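Local coordinates for arylalkylamine N-Acetyltransferase 2 (Aedes aegypti, PDB 4FD5), which probably transfers acyl groups, such as acetyl, from their coenzyme A thioesters to the amine nitrogen of arylalkylamines such as dopamine and serotonin, at residues 64-69 against 156-161; 12-17 against 76-81; 150-155 against 181-186. All coordinates share one frame; numbering follows the deposited sequence.

Interaction 1 (64-69 against 156-161); sequences VSIMAI and EELALD
The flat group here is the peptide group of V64, and L158 approaches it from one side: CD2 of L158 sits obliquely above the O and CA side of the V64 peptide group, 3.6 Å from O and 3.7 Å from CA. Branch CG2 of V64 points to the side away from L158. Beyond the oxygen, the side-chain amide of N81 donates ND2 to V64 O, which meets the polar need of this buried carbonyl.

One methyl of the leucine does all the touching. L158 CD2 also meets CB of V64 at 4.0 Å and, on another flank, CD1 of I66 at 3.9 Å. The leucine stretches from helix 147-161 toward the sheet because its CG stands anti to the helical backbone N (chi1 -178°). I66 comes the other way out of strand 66-69, its CD1 turned back by a folded second torsion (chi2 -68°), and the two chains slide past each other in opposite directions. Beta-branched V64 and I66 suit the strand side, with short, stiff side chains; leucine, branched one carbon further out, suits the helix side, where its longer stem bridges the gap between the layers.

The contact thus joins the end of the helix to one face of the GNAT sheet near its edge. Around it, L158 also touches T13 of strand 10-13, while V64 leans on F131 of strand 129-138.

No hydrogen bond crosses between the two segments. Dispersion and shape hold them together, and the polar atom beside the leucine methyl is satisfied by an asparagine amide arriving from a neighbouring strand.

Interaction 2 (12-17 against 76-81); sequences ETISSK and AGVALN
I14 lays its terminal methyl CD1 against V78 CG1, at 4.0 Å, reaching across the width of a strand to do so. The setting is the mixed beta-sheet of the GNAT fold, where strand 66-69 runs between strand 10-13 and strand 75-85. I14 follows directly on strand 10-13, and its backbone is hydrogen-bonded to S65, next to the middle strand; its side chain passes over that neighbour to meet the strand beyond.

Length and shape explain the choice of residue. The first torsion of I14 sets CG1 beside the backbone N, and the second is fully extended (chi2 180°), which carries CD1 as far from the backbone as an isoleucine allows. V78 is compact and branched at CB; its side chain crosses that of I14 at about a right angle, so methyl meets methyl instead of the chains running alongside.

L80, two residues on, faces the same side of the sheet as V78, as strand alternation requires. Its first torsion lies away from the staggered values (chi1 -93°), and its end swings nearer to I14 than its CB would suggest. Helices 19-29 and 50-60 close over this face: V22 touches both I14 and L80, as does L60, while H25 lies on V78. At the start of the same strand, A76 and G77 together face A68 in a classic beta bulge.

Buried methyls complete the cluster: L80 CD1 stands 4.4 Å from I14 CD1 and packs against the other branch of V78, 3.4 Å from its CG2.

Interaction 3 (150-155 against 181-186); sequences KLIEKS and SSLGFI
L183 and I152 cross at a slant, with methyl CD1 of L183 pressed against CG2 of I152 at 3.4 Å, tighter than usual van der Waals contact, and against its CB at 3.5 Å. L183 stands where helix 174-182 of the GNAT fold ends in a Schellman motif; G184, with positive phi, is the C-prime residue, a backbone shape that calls for glycine. The turn lets L183 and then F185 both point at helix 147-161.

E153 meets the same leucine differently, at about a right angle. Its chain is extended beyond CG (chi2 170°), and E153 CG and the carboxylate oxygen OE2 both flank L183 CD2, at 3.8 and 3.7 Å; E153 is partly exposed, as suits its charge. The F185 ring receives I152 CG2 obliquely, by way of its CE1 at 4.4 Å; I133 of strand 129-138 touches both F185 and I152.

On the helix, S155 folds its hydroxyl back onto the preceding turn: OG donates to L151 O at 2.8 Å, while S155 N reaches that same oxygen from the opposite face of the carbonyl plane.

In the fold
Helix 147-161 serves interactions 1 and 3, whose centres lie about 11 Å apart; I66 CG2 meets L151 CD2 at 3.8 Å between them. Interactions 1 and 2, with centres about 8 Å apart, use opposite faces of one sheet and are joined by strand pairing, A68 O to A76 N being 2.7 Å. N81 ties all three: the amide that serves V64 also reaches S155 OG, at 3.0 Å from ND2. K219 links interactions 1 and 3, by a salt bridge to E156 and a hydrogen bond to L183 O. In GNAT relatives the glycine-rich turn before this helix binds the coenzyme A pyrophosphate, so interactions 1 and 3 use the helix after the probable cofactor turn, interaction 2 the other face.

Interaction 1 (64-69 against 156-161)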
loop_
_atom_site.group_PDB
_atom_site.type_symbol
_atom_site.label_atom_id
_atom_site.label_comp_id
_atom_site.label_asym_id
_atom_site.label_seq_id
_atom_site.Cartn_x
_atom_site.Cartn_y
_atom_site.Cartn_z
ATOM N N VAL A 64 -12.317 4.687 3.027
ATOM C CA VAL A 64 -11.339 5.559 3.694
ATOM C C VAL A 64 -10.178 5.933 2.780
ATOM O O VAL A 64 -9.152 6.431 3.260
ATOM C CB VAL A 64 -10.796 4.985 5.033
ATOM C CG1 VAL A 64 -11.896 4.970 6.103
ATOM C CG2 VAL A 64 -10.207 3.593 4.842
ATOM N N SER A 65 -10.333 5.701 1.475
ATOM C CA SER A 65 -9.285 6.069 0.524
ATOM C C SER A 65 -9.445 7.517 0.065
ATOM O O SER A 65 -10.557 8.038 0.024
ATOM C CB SER A 65 -9.313 5.141 -0.691
ATOM O OG SER A 65 -9.113 3.797 -0.283
ATOM N N ILE A 66 -8.331 8.154 -0.308
ATOM C CA ILE A 66 -8.351 9.559 -0.727
ATOM C C ILE A 66 -7.844 9.679 -2.163
ATOM O O ILE A 66 -6.901 8.996 -2.540
ATOM C CB ILE A 66 -7.408 10.395 0.151
ATOM C CG1 ILE A 66 -7.707 10.195 1.638
ATOM C CG2 ILE A 66 -7.463 11.871 -0.248
ATOM C CD1 ILE A 66 -9.006 10.738 2.070
ATOM N N MET A 67 -8.493 10.504 -2.978
ATOM C CA MET A 67 -7.970 10.868 -4.283
ATOM C C MET A 67 -7.659 12.357 -4.345
ATOM O O MET A 67 -8.329 13.199 -3.702
ATOM C CB MET A 67 -8.955 10.509 -5.409
ATOM C CG MET A 67 -10.323 11.108 -5.224
ATOM S SD MET A 67 -11.425 10.547 -6.541
ATOM C CE MET A 67 -12.895 11.508 -6.130
ATOM N N ALA A 68 -6.607 12.655 -5.096
ATOM C CA ALA A 68 -6.325 13.991 -5.561
ATOM C C ALA A 68 -6.829 14.052 -6.990
ATOM O O ALA A 68 -6.398 13.278 -7.870
ATOM C CB ALA A 68 -4.822 14.273 -5.521
ATOM N N ILE A 69 -7.753 14.980 -7.202
ATOM C CA ILE A 69 -8.445 15.093 -8.474
ATOM C C ILE A 69 -8.328 16.529 -9.014
ATOM O O ILE A 69 -8.465 17.500 -8.273
ATOM C CB ILE A 69 -9.912 14.587 -8.310
ATOM C CG1 ILE A 69 -10.608 14.480 -9.657
ATOM C CG2 ILE A 69 -10.680 15.456 -7.369
ATOM C CD1 ILE A 69 -11.881 13.645 -9.591
ATOM N N GLU A 156 -4.351 10.885 7.176
ATOM C CA GLU A 156 -4.300 10.980 8.630
ATOM C C GLU A 156 -5.467 11.788 9.176
ATOM O O GLU A 156 -6.052 11.410 10.194
ATOM C CB GLU A 156 -2.981 11.569 9.111
ATOM C CG GLU A 156 -2.927 11.665 10.628
ATOM C CD GLU A 156 -1.583 12.121 11.153
ATOM O OE1 GLU A 156 -0.563 11.882 10.476
ATOM O OE2 GLU A 156 -1.560 12.728 12.256
ATOM N N GLU A 157 -5.800 12.887 8.496
ATOM C CA GLU A 157 -6.970 13.689 8.894
ATOM C C GLU A 157 -8.246 12.841 8.929
ATOM O O GLU A 157 -9.011 12.889 9.903
ATOM C CB GLU A 157 -7.142 14.895 7.971
ATOM C CG GLU A 157 -6.031 15.932 8.095
ATOM C CD GLU A 157 -6.172 17.074 7.090
ATOM O OE1 GLU A 157 -7.160 17.089 6.329
ATOM O OE2 GLU A 157 -5.290 17.955 7.054
ATOM N N LEU A 158 -8.458 12.046 7.881
ATOM C CA LEU A 158 -9.632 11.172 7.831
ATOM C C LEU A 158 -9.569 10.091 8.913
ATOM O O LEU A 158 -10.559 9.813 9.571
ATOM C CB LEU A 158 -9.778 10.532 6.449
ATOM C CG LEU A 158 -11.002 9.631 6.295
ATOM C CD1 LEU A 158 -12.287 10.392 6.602
ATOM C CD2 LEU A 158 -11.037 9.018 4.888
ATOM N N ALA A 159 -8.404 9.475 9.082
ATOM C CA ALA A 159 -8.226 8.454 10.109
ATOM C C ALA A 159 -8.621 9.002 11.480
ATOM O O ALA A 159 -9.343 8.348 12.222
ATOM C CB ALA A 159 -6.775 7.961 10.133
ATOM N N LEU A 160 -8.143 10.201 11.800
ATOM C CA LEU A 160 -8.430 10.831 13.088
ATOM C C LEU A 160 -9.930 11.102 13.223
ATOM O O LEU A 160 -10.537 10.850 14.271
ATOM C CB LEU A 160 -7.646 12.130 13.243
ATOM C CG LEU A 160 -6.217 12.066 13.731
ATOM C CD1 LEU A 160 -5.552 13.449 13.680
ATOM C CD2 LEU A 160 -6.152 11.482 15.141
ATOM N N ASP A 161 -10.522 11.626 12.160
ATOM C CA ASP A 161 -11.957 11.889 12.158
ATOM C C ASP A 161 -12.796 10.626 12.401
ATOM O O ASP A 161 -13.850 10.697 13.051
ATOM C CB ASP A 161 -12.361 12.567 10.855
ATOM C CG ASP A 161 -13.702 13.256 10.958
ATOM O OD1 ASP A 161 -13.808 14.237 11.731
ATOM O OD2 ASP A 161 -14.637 12.811 10.268
#

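Interaction 2 (12-17 against 76-81)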
loop_
_atom_site.group_PDB
_atom_site.type_symbol
_atom_site.label_atom_id
_atom_site.label_comp_id
_atom_site.label_asym_id
_atom_site.label_seq_id
_atom_site.Cartn_x
_atom_site.Cartn_y
_atom_site.Cartn_z
ATOM N N GLU A 12 -10.516 14.321 -2.088
ATOM C CA GLU A 12 -11.833 13.781 -1.766
ATOM C C GLU A 12 -11.719 12.331 -1.323
ATOM O O GLU A 12 -10.820 11.620 -1.748
ATOM C CB GLU A 12 -12.747 13.831 -2.993
ATOM C CG GLU A 12 -12.899 15.207 -3.645
ATOM C CD GLU A 12 -13.727 16.163 -2.806
ATOM O OE1 GLU A 12 -14.433 15.695 -1.886
ATOM O OE2 GLU A 12 -13.674 17.384 -3.071
ATOM N N THR A 13 -12.653 11.889 -0.491
ATOM C CA THR A 13 -12.757 10.460 -0.191
ATOM C C THR A 13 -13.273 9.766 -1.453
ATOM O O THR A 13 -14.153 10.296 -2.126
ATOM C CB THR A 13 -13.708 10.222 0.998
ATOM O OG1 THR A 13 -13.223 10.929 2.150
ATOM C CG2 THR A 13 -13.814 8.728 1.314
ATOM N N ILE A 14 -12.736 8.591 -1.789
ATOM C CA ILE A 14 -13.090 7.947 -3.056
ATOM C C ILE A 14 -14.398 7.199 -2.930
ATOM O O ILE A 14 -14.510 6.264 -2.135
ATOM C CB ILE A 14 -11.997 6.963 -3.542
ATOM C CG1 ILE A 14 -10.643 7.687 -3.572
ATOM C CG2 ILE A 14 -12.350 6.438 -4.940
ATOM C CD1 ILE A 14 -9.473 6.831 -4.022
ATOM N N SER A 15 -15.381 7.634 -3.713
ATOM C CA SER A 15 -16.712 7.031 -3.733
ATOM C C SER A 15 -16.816 6.066 -4.899
ATOM O O SER A 15 -15.965 6.062 -5.785
ATOM C CB SER A 15 -17.778 8.123 -3.875
ATOM O OG SER A 15 -17.745 8.666 -5.182
ATOM N N SER A 16 -17.869 5.256 -4.915
ATOM C CA SER A 16 -17.970 4.180 -5.909
ATOM C C SER A 16 -17.973 4.662 -7.366
ATOM O O SER A 16 -17.529 3.933 -8.257
ATOM C CB SER A 16 -19.193 3.289 -5.640
ATOM O OG SER A 16 -20.415 3.986 -5.856
ATOM N N LYS A 17 -18.478 5.874 -7.611
ATOM C CA LYS A 17 -18.520 6.392 -8.975
ATOM C C LYS A 17 -17.119 6.584 -9.552
ATOM O O LYS A 17 -16.951 6.689 -10.754
ATOM C CB LYS A 17 -19.309 7.701 -9.046
ATOM C CG LYS A 17 -20.788 7.517 -8.766
ATOM C CD LYS A 17 -21.568 8.695 -9.318
ATOM C CE LYS A 17 -23.071 8.524 -9.090
ATOM N NZ LYS A 17 -23.845 9.665 -9.650
ATOM N N ALA A 76 -5.258 12.679 -10.198
ATOM C CA ALA A 76 -3.852 13.084 -10.122
ATOM C C ALA A 76 -3.089 12.110 -9.243
ATOM O O ALA A 76 -1.899 11.838 -9.472
ATOM C CB ALA A 76 -3.726 14.496 -9.597
ATOM N N GLY A 77 -3.762 11.585 -8.223
ATOM C CA GLY A 77 -3.084 10.592 -7.395
ATOM C C GLY A 77 -4.045 9.978 -6.403
ATOM O O GLY A 77 -5.139 10.497 -6.228
ATOM N N VAL A 78 -3.653 8.885 -5.758
ATOM C CA VAL A 78 -4.501 8.271 -4.732
ATOM C C VAL A 78 -3.700 7.722 -3.547
ATOM O O VAL A 78 -2.527 7.361 -3.669
ATOM C CB VAL A 78 -5.339 7.108 -5.300
ATOM C CG1 VAL A 78 -6.320 7.626 -6.365
ATOM C CG2 VAL A 78 -4.439 5.999 -5.834
ATOM N N ALA A 79 -4.383 7.637 -2.409
ATOM C CA ALA A 79 -3.948 6.832 -1.281
ATOM C C ALA A 79 -5.056 5.833 -1.021
ATOM O O ALA A 79 -6.141 6.216 -0.581
ATOM C CB ALA A 79 -3.746 7.698 -0.056
ATOM N N LEU A 80 -4.806 4.568 -1.338
ATOM C CA LEU A 80 -5.796 3.533 -1.053
ATOM C C LEU A 80 -5.477 3.025 0.338
ATOM O O LEU A 80 -4.362 2.520 0.588
ATOM C CB LEU A 80 -5.745 2.390 -2.063
ATOM C CG LEU A 80 -6.680 2.515 -3.264
ATOM C CD1 LEU A 80 -6.343 3.730 -4.071
ATOM C CD2 LEU A 80 -6.694 1.269 -4.130
ATOM N N ASN A 81 -6.485 3.140 1.207
ATOM C CA ASN A 81 -6.353 2.837 2.624
ATOM C C ASN A 81 -7.381 1.806 3.036
ATOM O O ASN A 81 -8.528 1.846 2.581
ATOM C CB ASN A 81 -6.569 4.096 3.465
ATOM C CG ASN A 81 -5.636 5.227 3.073
ATOM O OD1 ASN A 81 -4.436 5.015 2.865
ATOM N ND2 ASN A 81 -6.182 6.426 2.940
#

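Interaction 3 (150-155 against 181-186)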
loop_
_atom_site.group_PDB
_atom_site.type_symbol
_atom_site.label_atom_id
_atom_site.label_comp_id
_atom_site.label_asym_id
_atom_site.label_seq_id
_atom_site.Cartn_x
_atom_site.Cartn_y
_atom_site.Cartn_z
ATOM N N LYS A 150 0.786 15.213 0.682
ATOM C CA LYS A 150 -0.548 15.730 0.988
ATOM C C LYS A 150 -1.592 14.612 1.088
ATOM O O LYS A 150 -2.482 14.673 1.927
ATOM C CB LYS A 150 -0.981 16.768 -0.034
ATOM C CG LYS A 150 -0.088 18.009 -0.048
ATOM C CD LYS A 150 -0.583 19.012 -1.096
ATOM C CE LYS A 150 0.320 20.236 -1.187
ATOM N NZ LYS A 150 0.346 20.985 0.098
ATOM N N LEU A 151 -1.475 13.601 0.239
ATOM C CA LEU A 151 -2.384 12.459 0.293
ATOM C C LEU A 151 -2.284 11.726 1.616
ATOM O O LEU A 151 -3.303 11.313 2.180
ATOM C CB LEU A 151 -2.131 11.513 -0.885
ATOM C CG LEU A 151 -2.685 11.962 -2.224
ATOM C CD1 LEU A 151 -2.053 11.163 -3.354
ATOM C CD2 LEU A 151 -4.214 11.814 -2.215
ATOM N N ILE A 152 -1.063 11.576 2.127
ATOM C CA ILE A 152 -0.915 10.936 3.430
ATOM C C ILE A 152 -1.436 11.850 4.557
ATOM O O ILE A 152 -2.067 11.386 5.496
ATOM C CB ILE A 152 0.547 10.517 3.684
ATOM C CG1 ILE A 152 0.991 9.503 2.618
ATOM C CG2 ILE A 152 0.675 9.898 5.052
ATOM C CD1 ILE A 152 0.020 8.336 2.449
ATOM N N GLU A 153 -1.179 13.151 4.447
ATOM C CA GLU A 153 -1.706 14.112 5.421
ATOM C C GLU A 153 -3.238 14.065 5.495
ATOM O O GLU A 153 -3.820 14.049 6.590
ATOM C CB GLU A 153 -1.218 15.518 5.082
ATOM C CG GLU A 153 0.261 15.727 5.376
ATOM C CD GLU A 153 0.808 17.032 4.826
ATOM O OE1 GLU A 153 0.117 17.675 4.017
ATOM O OE2 GLU A 153 1.939 17.407 5.206
ATOM N N LYS A 154 -3.884 14.027 4.330
ATOM C CA LYS A 154 -5.343 13.937 4.245
ATOM C C LYS A 154 -5.841 12.594 4.780
ATOM O O LYS A 154 -6.911 12.521 5.419
ATOM C CB LYS A 154 -5.821 14.159 2.804
ATOM C CG LYS A 154 -5.578 15.584 2.275
ATOM C CD LYS A 154 -6.556 16.585 2.906
ATOM C CE LYS A 154 -6.450 17.975 2.263
ATOM N NZ LYS A 154 -7.576 18.863 2.690
ATOM N N SER A 155 -5.054 11.547 4.534
ATOM C CA SER A 155 -5.367 10.221 5.059
ATOM C C SER A 155 -5.344 10.233 6.581
ATOM O O SER A 155 -6.218 9.659 7.207
ATOM C CB SER A 155 -4.387 9.168 4.517
ATOM O OG SER A 155 -4.587 8.983 3.121
ATOM N N SER A 181 8.067 8.647 6.458
ATOM C CA SER A 181 9.077 9.014 7.463
ATOM C C SER A 181 8.999 10.500 7.769
ATOM O O SER A 181 9.062 10.923 8.934
ATOM C CB SER A 181 10.486 8.692 6.951
ATOM O OG SER A 181 10.733 7.305 6.943
ATOM N N SER A 182 8.868 11.305 6.718
ATOM C CA SER A 182 8.785 12.752 6.877
ATOM C C SER A 182 7.541 13.179 7.640
ATOM O O SER A 182 7.492 14.285 8.202
ATOM C CB SER A 182 8.824 13.450 5.519
ATOM O OG SER A 182 7.561 13.434 4.878
ATOM N N LEU A 183 6.529 12.312 7.640
ATOM C CA LEU A 183 5.306 12.579 8.406
ATOM C C LEU A 183 5.219 11.870 9.771
ATOM O O LEU A 183 4.142 11.772 10.367
ATOM C CB LEU A 183 4.086 12.228 7.554
ATOM C CG LEU A 183 3.930 13.097 6.318
ATOM C CD1 LEU A 183 2.885 12.514 5.364
ATOM C CD2 LEU A 183 3.566 14.513 6.738
ATOM N N GLY A 184 6.358 11.378 10.264
ATOM C CA GLY A 184 6.425 10.832 11.605
ATOM C C GLY A 184 6.227 9.333 11.741
ATOM O O GLY A 184 6.145 8.824 12.859
ATOM N N PHE A 185 6.138 8.614 10.626
ATOM C CA PHE A 185 6.072 7.158 10.711
ATOM C C PHE A 185 7.426 6.600 11.124
ATOM O O PHE A 185 8.471 7.124 10.718
ATOM C CB PHE A 185 5.617 6.544 9.382
ATOM C CG PHE A 185 4.139 6.675 9.117
ATOM C CD1 PHE A 185 3.558 7.921 8.940
ATOM C CD2 PHE A 185 3.334 5.548 9.038
ATOM C CE1 PHE A 185 2.184 8.046 8.688
ATOM C CE2 PHE A 185 1.963 5.662 8.789
ATOM C CZ PHE A 185 1.393 6.910 8.601
ATOM N N ILE A 186 7.379 5.543 11.933
ATOM C CA ILE A 186 8.553 4.893 12.504
ATOM C C ILE A 186 8.625 3.467 11.982
ATOM O O ILE A 186 7.604 2.776 11.905
ATOM C CB ILE A 186 8.416 4.821 14.046
ATOM C CG1 ILE A 186 8.277 6.226 14.631
ATOM C CG2 ILE A 186 9.581 4.055 14.672
ATOM C CD1 ILE A 186 9.329 7.172 14.150
#